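Local coordinates for mandelate racemase/muconate lactonizing enzyme family protein (Bradyrhizobium sp. ORS 278, PDB 3TOY) that is of unknown function but belongs to the enolase superfamily, pairing an N-terminal antiparallel-sheet domain with an alpha/beta barrel that binds a calcium ion, at residues 75-80 with 269-274; 293-298 with 325-330; 50-55 with 343-348. All coordinates share one frame; numbering follows the deposited sequence.

Contact 1 of 3, residues 75-80 with 269-274; sequences FAYTRL and AGENWW. With CA (calcium ion), chain E.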
# COMPACT_ATOMS: atom_id res chain seq x y z
N PHE A 75 19.22 17.61 -32.13
CA PHE A 75 19.28 16.40 -32.95
C PHE A 75 17.85 16.05 -33.25
O PHE A 75 17.03 15.94 -32.33
CB PHE A 75 19.96 15.25 -32.20
CG PHE A 75 19.86 13.93 -32.90
CD1 PHE A 75 20.57 13.69 -34.07
CD2 PHE A 75 19.06 12.91 -32.39
CE1 PHE A 75 20.48 12.48 -34.70
CE2 PHE A 75 18.97 11.70 -33.03
CZ PHE A 75 19.68 11.47 -34.18
N ALA A 76 17.54 15.87 -34.53
CA ALA A 76 16.15 15.77 -34.95
C ALA A 76 15.68 14.34 -35.22
O ALA A 76 14.52 14.13 -35.59
CB ALA A 76 15.91 16.66 -36.18
N TYR A 77 16.59 13.38 -35.03
CA TYR A 77 16.28 11.96 -35.25
C TYR A 77 16.10 11.56 -36.72
O TYR A 77 16.70 10.59 -37.16
CB TYR A 77 15.05 11.53 -34.45
CG TYR A 77 15.37 11.28 -32.98
CD1 TYR A 77 15.85 10.04 -32.56
CD2 TYR A 77 15.21 12.28 -32.04
CE1 TYR A 77 16.14 9.80 -31.21
CE2 TYR A 77 15.51 12.05 -30.68
CZ TYR A 77 15.97 10.82 -30.29
OH TYR A 77 16.27 10.59 -28.95
N THR A 78 15.25 12.28 -37.43
CA THR A 78 14.88 11.95 -38.82
C THR A 78 14.74 13.23 -39.66
O THR A 78 14.38 14.27 -39.13
CB THR A 78 13.58 11.11 -38.88
OG1 THR A 78 13.19 10.90 -40.25
CG2 THR A 78 12.43 11.82 -38.15
N ARG A 79 15.05 13.17 -40.95
CA ARG A 79 14.99 14.39 -41.77
C ARG A 79 13.55 14.91 -41.84
O ARG A 79 13.29 16.10 -41.99
CB ARG A 79 15.57 14.16 -43.18
CG ARG A 79 14.77 13.20 -44.03
CD ARG A 79 14.74 13.63 -45.51
NE ARG A 79 16.05 13.54 -46.15
CZ ARG A 79 16.77 14.58 -46.57
NH1 ARG A 79 16.32 15.82 -46.42
NH2 ARG A 79 17.95 14.38 -47.14
N LEU A 80 12.61 13.99 -41.70
CA LEU A 80 11.20 14.34 -41.65
C LEU A 80 10.88 15.43 -40.61
O LEU A 80 9.98 16.24 -40.80
CB LEU A 80 10.38 13.07 -41.41
CG LEU A 80 8.87 13.10 -41.48
CD1 LEU A 80 8.36 11.76 -42.00
CD2 LEU A 80 8.31 13.41 -40.10
N ALA A 269 16.67 5.04 -18.04
CA ALA A 269 15.62 5.54 -18.94
C ALA A 269 15.58 7.04 -18.86
O ALA A 269 16.31 7.63 -18.10
CB ALA A 269 14.24 4.93 -18.59
N GLY A 270 14.71 7.66 -19.64
CA GLY A 270 14.50 9.11 -19.46
C GLY A 270 14.81 9.99 -20.66
O GLY A 270 14.37 11.14 -20.73
N GLU A 271 15.52 9.45 -21.65
CA GLU A 271 15.93 10.31 -22.77
C GLU A 271 14.75 10.73 -23.62
O GLU A 271 14.86 11.64 -24.44
CB GLU A 271 16.96 9.60 -23.65
CG GLU A 271 16.36 8.54 -24.60
CD GLU A 271 17.44 7.60 -25.12
OE1 GLU A 271 18.18 7.05 -24.29
OE2 GLU A 271 17.54 7.40 -26.34
N ASN A 272 13.60 10.07 -23.44
CA ASN A 272 12.43 10.42 -24.21
C ASN A 272 11.24 11.00 -23.42
O ASN A 272 10.17 11.25 -24.01
CB ASN A 272 12.00 9.22 -25.09
CG ASN A 272 13.01 8.93 -26.16
OD1 ASN A 272 13.42 9.86 -26.85
ND2 ASN A 272 13.47 7.69 -26.28
N TRP A 273 11.44 11.25 -22.13
CA TRP A 273 10.39 11.82 -21.30
C TRP A 273 10.36 13.35 -21.41
O TRP A 273 11.39 14.01 -21.67
CB TRP A 273 10.52 11.39 -19.82
CG TRP A 273 10.49 9.90 -19.64
CD1 TRP A 273 9.89 8.99 -20.46
CD2 TRP A 273 11.05 9.14 -18.55
NE1 TRP A 273 10.07 7.71 -19.96
CE2 TRP A 273 10.76 7.79 -18.79
CE3 TRP A 273 11.76 9.49 -17.39
CZ2 TRP A 273 11.19 6.77 -17.93
CZ3 TRP A 273 12.19 8.46 -16.52
CH2 TRP A 273 11.90 7.13 -16.81
N TRP A 274 9.18 13.91 -21.21
CA TRP A 274 8.93 15.33 -21.52
C TRP A 274 8.86 16.20 -20.27
O TRP A 274 7.92 16.06 -19.48
CB TRP A 274 7.62 15.47 -22.34
CG TRP A 274 7.73 14.78 -23.66
CD1 TRP A 274 7.20 13.58 -24.02
CD2 TRP A 274 8.49 15.24 -24.80
NE1 TRP A 274 7.58 13.26 -25.31
CE2 TRP A 274 8.36 14.28 -25.81
CE3 TRP A 274 9.27 16.39 -25.05
CZ2 TRP A 274 8.98 14.41 -27.06
CZ3 TRP A 274 9.89 16.53 -26.30
CH2 TRP A 274 9.73 15.55 -27.29
CA CA E . 19.36 5.57 -25.80
O HOH W 1 15.52 12.23 -27.10
O HOH W 2 15.88 7.69 -28.24
O HOH W 3 17.53 4.27 -25.49
O HOH W 4 21.38 6.82 -26.41
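Tyr-77 reaches across from the loop after strand 69-75 and meets Glu-271 and Asn-272, in the type I turn 270-273, through two waters, with no direct hydrogen bond between the segments. Its CG lies beside the backbone N (chi1 -79°), which sends the ring toward the barrel. The tightly packed part is at the ring: CE2 of Phe-75 lies over one face, offset toward the rim, and Leu-116 of a neighbouring subunit packs against the same side chain. The loose part is at the hydroxyl, where the two segments bury little surface and the closest protein approach is 3.6 Å, from Tyr-77 OH to Asn-272 OD1, with ring and amide planes 50° apart. One water, in the plane of the Tyr-77 ring at its edge, is 2.6 Å from Tyr-77 OH and 2.8 Å from Glu-271 O, bridging the two. A second lies 3.0 Å from Tyr-77 OH, donates to Glu-271 OE2 at 2.5 Å and accepts from Asn-272 ND2 at 3.1 Å. The amide of Asn-272 is fixed from elsewhere, OD1 accepting from Lys-297 and ND2 bonding to Glu-246. Glu-271 stays extended beyond CG and grips the calcium ion with both carboxylate oxygens, OE1 at 2.4 Å and OE2 at 2.6 Å; Asp-219, Glu-245 and two waters also bind the ion. This trio of acidic ligands on successive barrel strands or the loops just after them is the metal site characteristic of the enolase superfamily. OE2 is shared between the metal and a water. The chemistry implies a second shell: the N-terminal domain reaches the metal site through a tyrosine hydroxyl and ordered water, not through a ligand of its own.

Contact 2 of 3, residues 293-298 with 325-330; sequences PDLMKV and EASAHV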
# COMPACT_ATOMS: atom_id res chain seq x y z
N PRO A 293 18.08 12.41 -18.72
CA PRO A 293 17.27 13.34 -19.51
C PRO A 293 18.04 13.81 -20.76
O PRO A 293 19.27 13.81 -20.77
CB PRO A 293 17.03 14.51 -18.56
CG PRO A 293 17.33 13.98 -17.17
CD PRO A 293 18.35 12.90 -17.35
N ASP A 294 17.28 14.17 -21.79
CA ASP A 294 17.77 14.82 -23.01
C ASP A 294 17.44 16.30 -22.87
O ASP A 294 16.28 16.67 -22.63
CB ASP A 294 17.03 14.22 -24.21
CG ASP A 294 17.57 14.70 -25.56
OD1 ASP A 294 17.91 15.91 -25.67
OD2 ASP A 294 17.64 13.87 -26.48
N LEU A 295 18.45 17.15 -23.00
CA LEU A 295 18.18 18.58 -22.89
C LEU A 295 17.12 19.05 -23.89
O LEU A 295 16.48 20.05 -23.64
CB LEU A 295 19.48 19.39 -23.06
CG LEU A 295 20.37 19.39 -21.82
CD1 LEU A 295 21.82 19.80 -22.18
CD2 LEU A 295 19.82 20.31 -20.74
N MET A 296 16.94 18.34 -25.00
CA MET A 296 15.94 18.73 -26.00
C MET A 296 14.52 18.43 -25.55
O MET A 296 13.57 18.95 -26.12
CB MET A 296 16.11 17.95 -27.30
CG MET A 296 17.43 17.98 -27.96
SD MET A 296 17.18 17.19 -29.56
CE MET A 296 17.09 15.43 -29.18
N LYS A 297 14.36 17.53 -24.58
CA LYS A 297 12.98 17.07 -24.23
C LYS A 297 12.64 17.38 -22.77
O LYS A 297 11.46 17.49 -22.40
CB LYS A 297 12.86 15.57 -24.48
CG LYS A 297 13.00 15.19 -25.95
CD LYS A 297 12.61 13.76 -26.21
CE LYS A 297 12.54 13.45 -27.71
NZ LYS A 297 12.09 12.06 -28.01
N VAL A 298 13.67 17.56 -21.96
CA VAL A 298 13.49 17.93 -20.55
C VAL A 298 13.15 19.41 -20.28
O VAL A 298 12.85 19.77 -19.14
CB VAL A 298 14.72 17.51 -19.72
CG1 VAL A 298 15.84 18.54 -19.87
CG2 VAL A 298 14.38 17.39 -18.23
N GLU A 325 27.88 18.75 -25.61
CA GLU A 325 28.44 20.08 -25.33
C GLU A 325 27.70 20.82 -24.23
O GLU A 325 28.31 21.39 -23.30
CB GLU A 325 28.49 20.91 -26.62
CG GLU A 325 29.24 20.20 -27.76
CD GLU A 325 28.34 19.28 -28.61
OE1 GLU A 325 27.12 19.17 -28.33
OE2 GLU A 325 28.86 18.67 -29.56
N ALA A 326 26.38 20.84 -24.34
CA ALA A 326 25.55 21.55 -23.38
C ALA A 326 25.44 20.71 -22.10
O ALA A 326 25.39 21.24 -21.01
CB ALA A 326 24.17 21.82 -23.96
N SER A 327 25.43 19.38 -22.26
CA SER A 327 25.35 18.50 -21.08
C SER A 327 26.51 18.72 -20.13
O SER A 327 26.36 18.64 -18.91
CB SER A 327 25.29 17.04 -21.52
OG SER A 327 24.09 16.79 -22.21
N ALA A 328 27.68 19.02 -20.68
CA ALA A 328 28.86 19.25 -19.86
C ALA A 328 28.70 20.45 -18.96
O ALA A 328 29.39 20.57 -17.97
CB ALA A 328 30.07 19.41 -20.76
N HIS A 329 27.79 21.36 -19.32
CA HIS A 329 27.57 22.55 -18.51
C HIS A 329 26.58 22.35 -17.36
O HIS A 329 26.58 23.13 -16.41
CB HIS A 329 27.09 23.74 -19.36
CG HIS A 329 28.16 24.35 -20.20
ND1 HIS A 329 28.88 25.46 -19.79
CD2 HIS A 329 28.63 24.03 -21.43
CE1 HIS A 329 29.75 25.78 -20.73
NE2 HIS A 329 29.62 24.94 -21.74
N VAL A 330 25.72 21.34 -17.46
CA VAL A 330 24.74 21.11 -16.38
C VAL A 330 25.10 19.95 -15.44
O VAL A 330 24.76 20.00 -14.26
CB VAL A 330 23.28 20.96 -16.90
CG1 VAL A 330 22.72 22.33 -17.33
CG2 VAL A 330 23.21 19.93 -18.02
O HOH W 5 21.19 16.22 -23.11
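Leu-295 pushes its side chain from the loop after strand 290-291 against helix 324-330, pointing at the face of the helix formed by Ala-326, Ser-327 and Val-330. From CB, which heads toward the helix, the chain runs to CG, placed beside the backbone N (chi1 -78°), and there it forks. CD1 does most of the touching: it lies 3.6 Å from Ala-326 CB and is also 3.6 Å from the backbone Ser-327 N, with Ser-327 OG next to it. CD2 takes the other branch toward Val-330, where the approach to CG2 is looser at 4.4 Å. A water bridges the polar fringe of this apolar patch, accepting from Leu-295 N at 2.9 Å and donating to Ser-327 OG at 3.1 Å. The serine hydroxyl has its stronger partner in Leu-323 O, just before the helix. The start of the loop is shaped by Asp-294: its OD1 accepts from Met-296 N at 2.7 Å in an Asx turn, while its backbone O takes both Lys-297 N and Val-298 N. Between the two segments this is plain packing within the barrel domain. Trp-304 of helix 300-314 touches both Leu-295 and Val-330, and Met-132 of helix 122-142, from the N-terminal part, also packs on Leu-295, placing the leucine among three helices just beyond strand 290-291.

Contact 3 of 3, residues 50-55 with 343-348; sequences GVIDSG and LDFAGA
Chi1 of -71° sets the Phe-345 ring beside its own backbone N and, with CB already directed at strand 50-64, carries it to Ile-52 and Gly-55. On the strand, Ile-52 turns CG2 opposite its backbone N (chi1 -69° for CG1), and this methyl is the branch that meets the ring. Ile-52 CG2 lies 3.9 Å from Phe-345 CE1, the two side chains crossing at about a right angle. Further along the strand the backbone takes over: Gly-55 CA is 4.1 Å from Phe-345 CD1, and Ser-54 O is 4.2 Å from Phe-345 CE1. All three approaches to the ring are oblique. Gly-55 carries no side chain, and the ring lies directly against its main chain. The corner at Ser-54 redirects the strand just where the ring arrives. Phe-75 of strand 69-75 stacks with Phe-345 and touches Ile-52, and Leu-57 also packs on the phenylalanine. Nearby, Thr-39 OG1 hydrogen-bonds to both Phe-345 O and Gly-55 O, tying the two backbones to strand 29-47. No hydrogen bond joins the segments themselves. The chemistry is thus apolar, one aromatic ring from the loop after strand 340-342 inserted against the sheet of the N-terminal domain, with a shared threonine as its polar tie.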
# COMPACT_ATOMS: atom_id res chain seq x y z
N GLY A 50 16.01 0.67 -36.48
CA GLY A 50 16.52 1.15 -37.76
C GLY A 50 17.97 1.54 -37.64
O GLY A 50 18.71 1.01 -36.81
N VAL A 51 18.39 2.47 -38.48
CA VAL A 51 19.78 2.88 -38.50
C VAL A 51 19.83 4.39 -38.54
O VAL A 51 19.09 5.02 -39.29
CB VAL A 51 20.53 2.28 -39.72
CG1 VAL A 51 21.98 2.73 -39.73
CG2 VAL A 51 20.46 0.76 -39.70
N ILE A 52 20.67 4.98 -37.70
CA ILE A 52 20.97 6.40 -37.80
C ILE A 52 22.32 6.46 -38.50
O ILE A 52 23.33 6.03 -37.94
CB ILE A 52 21.01 7.08 -36.41
CG1 ILE A 52 19.60 7.12 -35.79
CG2 ILE A 52 21.58 8.48 -36.49
CD1 ILE A 52 19.59 7.55 -34.32
N ASP A 53 22.34 6.95 -39.73
CA ASP A 53 23.58 6.97 -40.51
C ASP A 53 24.02 8.38 -40.89
O ASP A 53 24.94 8.56 -41.70
CB ASP A 53 23.41 6.12 -41.77
CG ASP A 53 22.18 6.50 -42.55
OD1 ASP A 53 21.71 7.65 -42.41
OD2 ASP A 53 21.68 5.65 -43.31
N SER A 54 23.37 9.38 -40.32
CA SER A 54 23.71 10.77 -40.55
C SER A 54 23.20 11.57 -39.36
O SER A 54 22.54 11.01 -38.47
CB SER A 54 23.04 11.28 -41.82
OG SER A 54 21.63 11.25 -41.67
N GLY A 55 23.47 12.86 -39.34
CA GLY A 55 23.02 13.71 -38.24
C GLY A 55 22.10 14.83 -38.68
O GLY A 55 22.58 15.93 -39.02
N LEU A 343 28.16 11.03 -27.95
CA LEU A 343 27.77 10.69 -29.31
C LEU A 343 27.81 12.01 -30.06
O LEU A 343 27.02 12.91 -29.80
CB LEU A 343 26.37 10.08 -29.34
CG LEU A 343 25.77 9.56 -30.65
CD1 LEU A 343 26.81 8.93 -31.55
CD2 LEU A 343 24.65 8.57 -30.35
N ASP A 344 28.76 12.14 -30.99
CA ASP A 344 29.08 13.45 -31.56
C ASP A 344 28.42 13.68 -32.92
O ASP A 344 29.01 13.38 -33.96
CB ASP A 344 30.60 13.58 -31.67
CG ASP A 344 31.06 15.00 -32.01
OD1 ASP A 344 30.23 15.93 -32.01
OD2 ASP A 344 32.27 15.17 -32.25
N PHE A 345 27.20 14.23 -32.91
CA PHE A 345 26.50 14.53 -34.16
C PHE A 345 26.89 15.89 -34.73
O PHE A 345 26.82 16.10 -35.95
CB PHE A 345 24.98 14.54 -33.97
CG PHE A 345 24.37 13.18 -33.74
CD1 PHE A 345 24.39 12.20 -34.73
CD2 PHE A 345 23.73 12.90 -32.53
CE1 PHE A 345 23.81 10.96 -34.51
CE2 PHE A 345 23.14 11.66 -32.30
CZ PHE A 345 23.17 10.69 -33.29
N ALA A 346 27.27 16.81 -33.85
CA ALA A 346 27.45 18.20 -34.25
C ALA A 346 28.88 18.66 -34.53
O ALA A 346 29.08 19.81 -34.93
CB ALA A 346 26.80 19.13 -33.23
N GLY A 347 29.87 17.80 -34.30
CA GLY A 347 31.27 18.23 -34.36
C GLY A 347 31.57 18.88 -35.71
O GLY A 347 32.25 19.91 -35.78
N ALA A 348 31.04 18.30 -36.76
CA ALA A 348 31.32 18.75 -38.12
C ALA A 348 30.92 20.21 -38.35
O ALA A 348 31.53 20.90 -39.17
CB ALA A 348 30.63 17.85 -39.12

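Contacts 1 and 3 join the N-terminal sheet domain to the barrel, whereas contact 2 lies within the barrel domain. Their centres are about 12 Å (1 and 2), 13 Å (1 and 3) and 17 Å (2 and 3) apart. Along the chain, contact 3 spans the longest interval and encloses the other two, which follow in series. Phe-75, from contact 1, is shared with contact 3, while Lys-297 of contact 2 reaches Asn-272 of contact 1. Contacts 1 and 3 thus lie at the interface of the two domains, and contact 2 lies beside contact 1 inside the barrel domain.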